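PDB 2YY7: L-threonine dehydrogenase from Flavobacterium frigidimaris, which probably oxidises L-threonine with NAD as cofactor, as an epimerase-like member of the short-chain dehydrogenase/reductase superfamily. Local coordinates for residues G172-S177 with D186-I191; G182-Y187 with T209-M214. All coordinates share one frame; numbering follows the deposited sequence.

Contact 1: residues G172-S177 with D186-I191. With NAD (nicotinamide-adenine-dinucleotide), chain E.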
ATOM      1  N   GLY A 172       3.194   9.251 -17.904  1.00 10.88           N
ATOM      2  CA  GLY A 172       2.722  10.625 -18.033  1.00 10.69           C
ATOM      3  C   GLY A 172       1.954  10.774 -19.340  1.00 11.25           C
ATOM      4  O   GLY A 172       2.481  10.430 -20.399  1.00 11.54           O
ATOM      5  N   LEU A 173       0.724  11.287 -19.282  1.00 10.94           N
ATOM      6  CA  LEU A 173      -0.095  11.434 -20.490  1.00 11.22           C
ATOM      7  C   LEU A 173      -0.124  12.838 -21.091  1.00 11.43           C
ATOM      8  O   LEU A 173      -0.148  13.840 -20.376  1.00 11.72           O
ATOM      9  CB  LEU A 173      -1.535  10.973 -20.218  1.00 10.56           C
ATOM     10  CG  LEU A 173      -1.746   9.533 -19.750  1.00  7.53           C
ATOM     11  CD1 LEU A 173      -3.232   9.201 -19.822  1.00  8.81           C
ATOM     12  CD2 LEU A 173      -0.952   8.565 -20.620  1.00  7.05           C
ATOM     13  N   ILE A 174      -0.156  12.892 -22.419  1.00 12.34           N
ATOM     14  CA  ILE A 174      -0.148  14.150 -23.158  1.00 13.02           C
ATOM     15  C   ILE A 174      -1.379  14.297 -24.059  1.00 13.39           C
ATOM     16  O   ILE A 174      -1.690  13.402 -24.844  1.00 14.09           O
ATOM     17  CB  ILE A 174       1.139  14.229 -24.007  1.00 12.34           C
ATOM     18  CG1 ILE A 174       2.357  14.109 -23.079  1.00 13.87           C
ATOM     19  CG2 ILE A 174       1.185  15.538 -24.791  1.00 13.11           C
ATOM     20  CD1 ILE A 174       3.617  13.588 -23.754  1.00 15.78           C
ATOM     21  N   SER A 175      -2.079  15.421 -23.943  1.00 13.69           N
ATOM     22  CA  SER A 175      -3.271  15.644 -24.755  1.00 13.88           C
ATOM     23  C   SER A 175      -3.464  17.111 -25.126  1.00 13.50           C
ATOM     24  O   SER A 175      -2.842  17.999 -24.546  1.00 12.79           O
ATOM     25  CB  SER A 175      -4.516  15.150 -24.021  1.00 12.96           C
ATOM     26  OG  SER A 175      -4.770  15.956 -22.886  1.00 18.97           O
ATOM     27  N   TRP A 176      -4.360  17.342 -26.084  1.00 13.15           N
ATOM     28  CA  TRP A 176      -4.667  18.675 -26.593  1.00 13.58           C
ATOM     29  C   TRP A 176      -6.102  19.139 -26.325  1.00 13.60           C
ATOM     30  O   TRP A 176      -6.395  20.327 -26.431  1.00 11.71           O
ATOM     31  CB  TRP A 176      -4.434  18.705 -28.109  1.00 12.79           C
ATOM     32  CG  TRP A 176      -5.192  17.615 -28.824  1.00 13.63           C
ATOM     33  CD1 TRP A 176      -4.723  16.376 -29.168  1.00 13.09           C
ATOM     34  CD2 TRP A 176      -6.575  17.637 -29.203  1.00 13.40           C
ATOM     35  NE1 TRP A 176      -5.728  15.627 -29.734  1.00 12.02           N
ATOM     36  CE2 TRP A 176      -6.875  16.375 -29.765  1.00 13.49           C
ATOM     37  CE3 TRP A 176      -7.591  18.600 -29.118  1.00 16.19           C
ATOM     38  CZ2 TRP A 176      -8.153  16.052 -30.243  1.00 13.11           C
ATOM     39  CZ3 TRP A 176      -8.863  18.276 -29.596  1.00 13.52           C
ATOM     40  CH2 TRP A 176      -9.128  17.011 -30.149  1.00 13.03           C
ATOM     41  N   SER A 177      -6.998  18.214 -25.985  1.00 15.53           N
ATOM     42  CA  SER A 177      -8.402  18.582 -25.769  1.00 16.38           C
ATOM     43  C   SER A 177      -8.793  19.153 -24.410  1.00 16.77           C
ATOM     44  O   SER A 177      -9.730  19.946 -24.323  1.00 17.33           O
ATOM     45  CB  SER A 177      -9.310  17.386 -26.070  1.00 16.25           C
ATOM     46  OG  SER A 177      -9.072  16.328 -25.162  1.00 20.08           O
ATOM     47  N   ASP A 186       2.855  17.003 -16.285  1.00 11.73           N
ATOM     48  CA  ASP A 186       2.088  18.026 -16.990  1.00 11.97           C
ATOM     49  C   ASP A 186       2.905  18.995 -17.848  1.00 12.07           C
ATOM     50  O   ASP A 186       2.355  19.640 -18.742  1.00 11.94           O
ATOM     51  CB  ASP A 186       1.234  18.813 -15.992  1.00 12.34           C
ATOM     52  CG  ASP A 186       0.143  17.961 -15.349  1.00 15.87           C
ATOM     53  OD1 ASP A 186       0.120  16.728 -15.567  1.00 20.38           O
ATOM     54  OD2 ASP A 186      -0.694  18.528 -14.624  1.00 14.97           O
ATOM     55  N   TYR A 187       4.208  19.095 -17.599  1.00 11.56           N
ATOM     56  CA  TYR A 187       5.037  20.007 -18.387  1.00 11.54           C
ATOM     57  C   TYR A 187       5.033  19.617 -19.865  1.00 11.09           C
ATOM     58  O   TYR A 187       5.194  20.474 -20.733  1.00 10.25           O
ATOM     59  CB  TYR A 187       6.487  20.027 -17.881  1.00 11.24           C
ATOM     60  CG  TYR A 187       7.386  19.020 -18.566  1.00 12.10           C
ATOM     61  CD1 TYR A 187       7.533  17.728 -18.064  1.00 12.97           C
ATOM     62  CD2 TYR A 187       8.051  19.345 -19.752  1.00 14.05           C
ATOM     63  CE1 TYR A 187       8.323  16.780 -18.728  1.00 11.06           C
ATOM     64  CE2 TYR A 187       8.835  18.404 -20.425  1.00 11.93           C
ATOM     65  CZ  TYR A 187       8.964  17.126 -19.906  1.00 14.01           C
ATOM     66  OH  TYR A 187       9.723  16.190 -20.577  1.00 12.32           O
ATOM     67  N   ALA A 188       4.859  18.324 -20.144  1.00 10.64           N
ATOM     68  CA  ALA A 188       4.858  17.822 -21.518  1.00 10.82           C
ATOM     69  C   ALA A 188       3.632  18.282 -22.308  1.00 11.25           C
ATOM     70  O   ALA A 188       3.560  18.099 -23.523  1.00 12.24           O
ATOM     71  CB  ALA A 188       4.950  16.297 -21.524  1.00 11.10           C
ATOM     72  N   VAL A 189       2.660  18.851 -21.601  1.00 11.44           N
ATOM     73  CA  VAL A 189       1.458  19.379 -22.229  1.00 10.47           C
ATOM     74  C   VAL A 189       1.630  20.897 -22.287  1.00 10.95           C
ATOM     75  O   VAL A 189       1.501  21.510 -23.345  1.00 11.64           O
ATOM     76  CB  VAL A 189       0.192  19.031 -21.413  1.00 10.78           C
ATOM     77  CG1 VAL A 189      -1.035  19.725 -22.014  1.00  9.61           C
ATOM     78  CG2 VAL A 189      -0.010  17.521 -21.406  1.00  9.13           C
ATOM     79  N   ASP A 190       1.950  21.490 -21.141  1.00 11.33           N
ATOM     80  CA  ASP A 190       2.143  22.934 -21.043  1.00 12.84           C
ATOM     81  C   ASP A 190       3.131  23.473 -22.081  1.00 12.36           C
ATOM     82  O   ASP A 190       2.899  24.517 -22.692  1.00 12.87           O
ATOM     83  CB  ASP A 190       2.636  23.295 -19.642  1.00 13.53           C
ATOM     84  CG  ASP A 190       1.574  23.100 -18.578  1.00 16.01           C
ATOM     85  OD1 ASP A 190       1.918  23.196 -17.381  1.00 18.10           O
ATOM     86  OD2 ASP A 190       0.403  22.857 -18.936  1.00 17.19           O
ATOM     87  N   ILE A 191       4.232  22.753 -22.271  1.00 12.99           N
ATOM     88  CA  ILE A 191       5.268  23.157 -23.214  1.00 13.31           C
ATOM     89  C   ILE A 191       4.692  23.428 -24.601  1.00 13.87           C
ATOM     90  O   ILE A 191       5.182  24.295 -25.322  1.00 13.96           O
ATOM     91  CB  ILE A 191       6.371  22.076 -23.309  1.00 13.81           C
ATOM     92  CG1 ILE A 191       7.575  22.616 -24.083  1.00 13.95           C
ATOM     93  CG2 ILE A 191       5.818  20.822 -23.968  1.00 14.10           C
ATOM     94  CD1 ILE A 191       8.769  21.672 -24.078  1.00 13.15           C
TER
HETATM   95  PA  NAD E3001      -8.143  14.940 -14.095  1.00  9.94           P
HETATM   96  O1A NAD E3001      -7.878  15.684 -15.359  1.00 10.01           O
HETATM   97  O2A NAD E3001      -7.705  15.621 -12.849  1.00 10.53           O
HETATM   98  O5B NAD E3001      -9.648  14.454 -14.032  1.00  8.58           O
HETATM   99  C5B NAD E3001     -10.241  14.066 -12.826  1.00  3.91           C
HETATM  100  C4B NAD E3001     -11.733  14.279 -12.916  1.00  5.99           C
HETATM  101  O4B NAD E3001     -12.322  13.702 -11.749  1.00  7.54           O
HETATM  102  C3B NAD E3001     -12.103  15.781 -12.960  1.00  7.81           C
HETATM  103  O3B NAD E3001     -12.966  16.081 -14.070  1.00  8.85           O
HETATM  104  C2B NAD E3001     -12.735  16.020 -11.583  1.00  7.51           C
HETATM  105  O2B NAD E3001     -13.734  17.025 -11.611  1.00  8.79           O
HETATM  106  C1B NAD E3001     -13.288  14.626 -11.253  1.00  8.55           C
HETATM  107  N9A NAD E3001     -13.561  14.445  -9.820  1.00  8.89           N
HETATM  108  C8A NAD E3001     -12.747  14.858  -8.765  1.00 10.09           C
HETATM  109  N7A NAD E3001     -13.358  14.530  -7.618  1.00  8.19           N
HETATM  110  C5A NAD E3001     -14.515  13.909  -7.937  1.00  9.44           C
HETATM  111  C6A NAD E3001     -15.534  13.405  -7.143  1.00  8.67           C
HETATM  112  N6A NAD E3001     -15.498  13.552  -5.836  1.00  7.69           N
HETATM  113  N1A NAD E3001     -16.632  12.845  -7.741  1.00  8.28           N
HETATM  114  C2A NAD E3001     -16.735  12.772  -9.122  1.00  9.67           C
HETATM  115  N3A NAD E3001     -15.745  13.294  -9.932  1.00  8.46           N
HETATM  116  C4A NAD E3001     -14.655  13.860  -9.318  1.00  7.80           C
HETATM  117  O3  NAD E3001      -7.319  13.562 -14.114  1.00  9.50           O
HETATM  118  PN  NAD E3001      -6.936  12.609 -15.371  1.00  9.35           P
HETATM  119  O1N NAD E3001      -8.082  12.436 -16.324  1.00  7.46           O
HETATM  120  O2N NAD E3001      -5.581  13.042 -15.808  1.00 14.18           O
HETATM  121  O5D NAD E3001      -6.717  11.190 -14.611  1.00  8.59           O
HETATM  122  C5D NAD E3001      -7.788  10.242 -14.502  1.00  7.19           C
HETATM  123  C4D NAD E3001      -7.244   8.959 -13.816  1.00  6.92           C
HETATM  124  O4D NAD E3001      -6.089   8.501 -14.495  1.00  6.26           O
HETATM  125  C3D NAD E3001      -6.788   9.182 -12.371  1.00  9.06           C
HETATM  126  O3D NAD E3001      -7.045   7.995 -11.626  1.00 10.26           O
HETATM  127  C2D NAD E3001      -5.290   9.326 -12.490  1.00  9.11           C
HETATM  128  O2D NAD E3001      -4.710   9.053 -11.236  1.00 10.15           O
HETATM  129  C1D NAD E3001      -4.960   8.338 -13.609  1.00  6.43           C
HETATM  130  N1N NAD E3001      -3.663   8.689 -14.234  1.00  6.65           N
HETATM  131  C2N NAD E3001      -3.557   9.835 -14.997  1.00  5.39           C
HETATM  132  C3N NAD E3001      -2.335  10.156 -15.578  1.00  7.35           C
HETATM  133  C7N NAD E3001      -2.217  11.332 -16.510  1.00  7.03           C
HETATM  134  O7N NAD E3001      -0.936  11.597 -16.967  1.00  9.20           O
HETATM  135  N7N NAD E3001      -3.268  12.104 -16.837  1.00 11.22           N
HETATM  136  C4N NAD E3001      -1.213   9.333 -15.371  1.00  5.97           C
HETATM  137  C5N NAD E3001      -1.343   8.163 -14.618  1.00  4.61           C
HETATM  138  C6N NAD E3001      -2.557   7.855 -14.036  1.00  2.20           C
HETATM  139  O   HOH W   1       0.755  14.492 -17.789  1.00 14.87           O

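Contact 2: residues G182-Y187 with T209-M214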
ATOM      1  N   GLY A 182      -2.904  18.288 -12.879  1.00 13.74           N
ATOM      2  CA  GLY A 182      -1.901  18.514 -11.857  1.00 14.84           C
ATOM      3  C   GLY A 182      -1.004  17.328 -11.581  1.00 15.07           C
ATOM      4  O   GLY A 182      -0.729  17.007 -10.427  1.00 15.92           O
ATOM      5  N   GLY A 183      -0.555  16.668 -12.639  1.00 15.39           N
ATOM      6  CA  GLY A 183       0.341  15.538 -12.478  1.00 15.60           C
ATOM      7  C   GLY A 183       1.750  16.097 -12.515  1.00 15.63           C
ATOM      8  O   GLY A 183       1.927  17.297 -12.721  1.00 17.05           O
ATOM      9  N   THR A 184       2.750  15.248 -12.321  1.00 13.96           N
ATOM     10  CA  THR A 184       4.136  15.707 -12.337  1.00 13.02           C
ATOM     11  C   THR A 184       4.674  15.788 -13.764  1.00 12.89           C
ATOM     12  O   THR A 184       5.690  16.433 -14.024  1.00 12.97           O
ATOM     13  CB  THR A 184       5.032  14.763 -11.510  1.00 12.98           C
ATOM     14  OG1 THR A 184       4.557  14.720 -10.159  1.00 11.98           O
ATOM     15  CG2 THR A 184       6.463  15.246 -11.514  1.00 12.56           C
ATOM     16  N   THR A 185       3.976  15.134 -14.688  1.00 12.34           N
ATOM     17  CA  THR A 185       4.375  15.110 -16.090  1.00 11.66           C
ATOM     18  C   THR A 185       3.656  16.163 -16.932  1.00 12.08           C
ATOM     19  O   THR A 185       3.833  16.221 -18.150  1.00 11.71           O
ATOM     20  CB  THR A 185       4.095  13.717 -16.693  1.00 12.18           C
ATOM     21  OG1 THR A 185       2.734  13.346 -16.436  1.00 10.62           O
ATOM     22  CG2 THR A 185       5.011  12.671 -16.073  1.00  9.77           C
ATOM     23  N   ASP A 186       2.855  17.003 -16.285  1.00 11.73           N
ATOM     24  CA  ASP A 186       2.088  18.026 -16.990  1.00 11.97           C
ATOM     25  C   ASP A 186       2.905  18.995 -17.848  1.00 12.07           C
ATOM     26  O   ASP A 186       2.355  19.640 -18.742  1.00 11.94           O
ATOM     27  CB  ASP A 186       1.234  18.813 -15.992  1.00 12.34           C
ATOM     28  CG  ASP A 186       0.143  17.961 -15.349  1.00 15.87           C
ATOM     29  OD1 ASP A 186       0.120  16.728 -15.567  1.00 20.38           O
ATOM     30  OD2 ASP A 186      -0.694  18.528 -14.624  1.00 14.97           O
ATOM     31  N   TYR A 187       4.208  19.095 -17.599  1.00 11.56           N
ATOM     32  CA  TYR A 187       5.037  20.007 -18.387  1.00 11.54           C
ATOM     33  C   TYR A 187       5.033  19.617 -19.865  1.00 11.09           C
ATOM     34  O   TYR A 187       5.194  20.474 -20.733  1.00 10.25           O
ATOM     35  CB  TYR A 187       6.487  20.027 -17.881  1.00 11.24           C
ATOM     36  CG  TYR A 187       7.386  19.020 -18.566  1.00 12.10           C
ATOM     37  CD1 TYR A 187       7.533  17.728 -18.064  1.00 12.97           C
ATOM     38  CD2 TYR A 187       8.051  19.345 -19.752  1.00 14.05           C
ATOM     39  CE1 TYR A 187       8.323  16.780 -18.728  1.00 11.06           C
ATOM     40  CE2 TYR A 187       8.835  18.404 -20.425  1.00 11.93           C
ATOM     41  CZ  TYR A 187       8.964  17.126 -19.906  1.00 14.01           C
ATOM     42  OH  TYR A 187       9.723  16.190 -20.577  1.00 12.32           O
ATOM     43  N   THR A 209      15.540  15.340 -17.091  1.00 14.54           N
ATOM     44  CA  THR A 209      14.635  14.498 -16.312  1.00 13.63           C
ATOM     45  C   THR A 209      13.891  13.555 -17.259  1.00 13.34           C
ATOM     46  O   THR A 209      12.836  13.899 -17.797  1.00 12.89           O
ATOM     47  CB  THR A 209      13.620  15.366 -15.539  1.00 13.46           C
ATOM     48  OG1 THR A 209      14.329  16.288 -14.703  1.00 14.18           O
ATOM     49  CG2 THR A 209      12.717  14.505 -14.670  1.00 10.29           C
ATOM     50  N   LYS A 210      14.459  12.370 -17.469  1.00 12.36           N
ATOM     51  CA  LYS A 210      13.872  11.377 -18.362  1.00 12.77           C
ATOM     52  C   LYS A 210      12.693  10.677 -17.695  1.00 12.54           C
ATOM     53  O   LYS A 210      12.806  10.182 -16.575  1.00 12.14           O
ATOM     54  CB  LYS A 210      14.940  10.357 -18.761  1.00 12.70           C
ATOM     55  CG  LYS A 210      14.507   9.337 -19.795  1.00 13.40           C
ATOM     56  CD  LYS A 210      15.668   8.408 -20.113  1.00 16.83           C
ATOM     57  CE  LYS A 210      15.250   7.286 -21.041  1.00 20.87           C
ATOM     58  NZ  LYS A 210      14.679   7.837 -22.301  1.00 30.64           N
ATOM     59  N   MET A 211      11.558  10.639 -18.387  1.00 11.43           N
ATOM     60  CA  MET A 211      10.362  10.012 -17.833  1.00 12.05           C
ATOM     61  C   MET A 211       9.580   9.220 -18.863  1.00 10.48           C
ATOM     62  O   MET A 211       9.725   9.435 -20.068  1.00  9.65           O
ATOM     63  CB  MET A 211       9.430  11.076 -17.252  1.00 11.20           C
ATOM     64  CG  MET A 211      10.060  11.961 -16.190  1.00 11.62           C
ATOM     65  SD  MET A 211       8.880  13.212 -15.626  1.00 16.89           S
ATOM     66  CE  MET A 211       8.083  12.320 -14.302  1.00 10.08           C
ATOM     67  N   PRO A 212       8.736   8.284 -18.395  1.00 10.23           N
ATOM     68  CA  PRO A 212       7.895   7.447 -19.261  1.00 10.31           C
ATOM     69  C   PRO A 212       6.677   8.290 -19.631  1.00 10.86           C
ATOM     70  O   PRO A 212       5.992   8.821 -18.748  1.00 10.99           O
ATOM     71  CB  PRO A 212       7.502   6.280 -18.356  1.00  9.34           C
ATOM     72  CG  PRO A 212       8.555   6.282 -17.279  1.00 10.97           C
ATOM     73  CD  PRO A 212       8.753   7.745 -17.027  1.00  9.62           C
ATOM     74  N   MET A 213       6.406   8.412 -20.927  1.00 10.40           N
ATOM     75  CA  MET A 213       5.278   9.206 -21.396  1.00 10.83           C
ATOM     76  C   MET A 213       4.459   8.447 -22.431  1.00 10.42           C
ATOM     77  O   MET A 213       4.910   7.437 -22.973  1.00 11.44           O
ATOM     78  CB  MET A 213       5.786  10.511 -22.018  1.00 11.04           C
ATOM     79  CG  MET A 213       6.504  11.440 -21.046  1.00 10.49           C
ATOM     80  SD  MET A 213       5.378  12.516 -20.143  1.00 12.62           S
ATOM     81  CE  MET A 213       6.529  13.741 -19.498  1.00 11.33           C
ATOM     82  N   MET A 214       3.256   8.947 -22.697  1.00 10.84           N
ATOM     83  CA  MET A 214       2.367   8.342 -23.677  1.00 10.39           C
ATOM     84  C   MET A 214       1.377   9.376 -24.204  1.00  9.72           C
ATOM     85  O   MET A 214       0.872  10.206 -23.445  1.00  9.70           O
ATOM     86  CB  MET A 214       1.602   7.171 -23.050  1.00  9.03           C
ATOM     87  CG  MET A 214       0.675   6.447 -24.022  1.00 10.60           C
ATOM     88  SD  MET A 214      -0.115   5.017 -23.262  1.00 12.02           S
ATOM     89  CE  MET A 214       1.292   3.874 -23.169  1.00  9.48           C
TER
HETATM   90  O   HOH W   2      10.487  13.977 -19.262  1.00 10.86           O

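Contact 1: residues G172-S177 with D186-I191
I174 meets A188 and V189 at the end of strand 164-174, where the chain has just come back as helix 187-197. The flank of the isoleucine does the touching: CG1 of I174 sits 3.7 Å from CB of A188, with CD1 close behind, while CG2 of I174 lies 3.7 Å from the carbonyl O of A188. The V189 and I174 side chains pass alongside each other, pointing opposite ways, and V189 spreads its two methyls over the backbone of L173 to S175. Its CG1, anti to the backbone N (chi1 174°), reaches 3.6 Å from O of S175, which leaves CG2 to lie 3.8 Å from CA of I174 and next to the carbonyl of L173. A water lies within reach of both O of L173 (2.8 Å) and OD1 of D186 (3.2 Å) and can bridge them, though it has more acceptors than protons to offer. M303 and M307 of helix 300-311 also pack on I174; an alanine in place of this isoleucine would probably leave A188 CB and the two methionines without the branches that pack on them. The short strand and helix segments run 22° apart in the same sense, 7.9 Å at closest approach, unlike the antiparallel helix of a beta-alpha-beta crossover. One residue back, N of L173 donates to the carboxamide O7N of NAD at 2.9 Å with an N-H...O angle of 155°, and CB and CG of the leucine lie against the same carboxamide. S175 OG turns to Q13, another NAD-binding residue. I174 thus packs on the helix while the preceding residue turns its N-H and side chain to NAD, and the bond from L173 is likely to help fix the rotation of the nicotinamide carboxamide.

Contact 2: residues G182-Y187 with T209-M214
T185 and M213 are the residues whose CA atoms come closest, 8.0 Å apart. Residues 182-187 form an irregular loop leading into helix 187-197, whereas 211-214 is extended strand, and at this spacing the two are joined by side chains. The alternation of the strand decides which ones: M211 and M213 both direct CB toward the loop, and P212 between them points away. M213 is bent at chi2 (-86°), which carries its CE between two partners, 3.7 Å from CB of T185 and 3.6 Å from CE1 of the Y187 ring. M211 stays straight through chi2 and bends at chi3 (89°) instead; its CE ends 3.6 Å from CG2 of T185, the two side chains crossing at a slant. T184 gives a looser methyl contact to the same CE, and its OG1 is hydrogen-bonded to S80. Y187 adds a polar link past the methionines. Its OH donates to a water 2.7 Å away, in the plane of the ring at its edge, and that water donates in turn to O of T209 at 2.8 Å. OD2 of D186 accepts weak hydrogen bonds from N of G182 and N of G183, within the loop. T185 OG1 is hydrogen-bonded to a glycerol, probably from the crystallisation liquor, and the threonine lies about 4 Å from NAD at nearest atoms. The chemistry is therefore thioether methyls fitted against threonine and tyrosine carbon, with one water linking the tyrosine hydroxyl to the loop carbonyl of T209, so a loop bordering the cofactor pocket rests on an apolar seat whose shape depends on the methionine torsions.

Overall arrangement
Contacts 1 and 2 have centres about 8 Å apart on one side of the chain's centre, and share D186 and Y187, where the loop of contact 2 runs into the helix of contact 1. Along the chain, 172-177 comes first, then 182-187 overlapping 186-191, and finally 209-214. Strands 164-174 and 211-215 are parallel neighbours in the main sheet, and G172 joins the contacts directly, its N and O probably hydrogen-bonded to O of P212 and N of M214 respectively. Loop and helix start thus pack on two adjacent strands, beside the nicotinamide end of NAD, within the Rossmann-type family region.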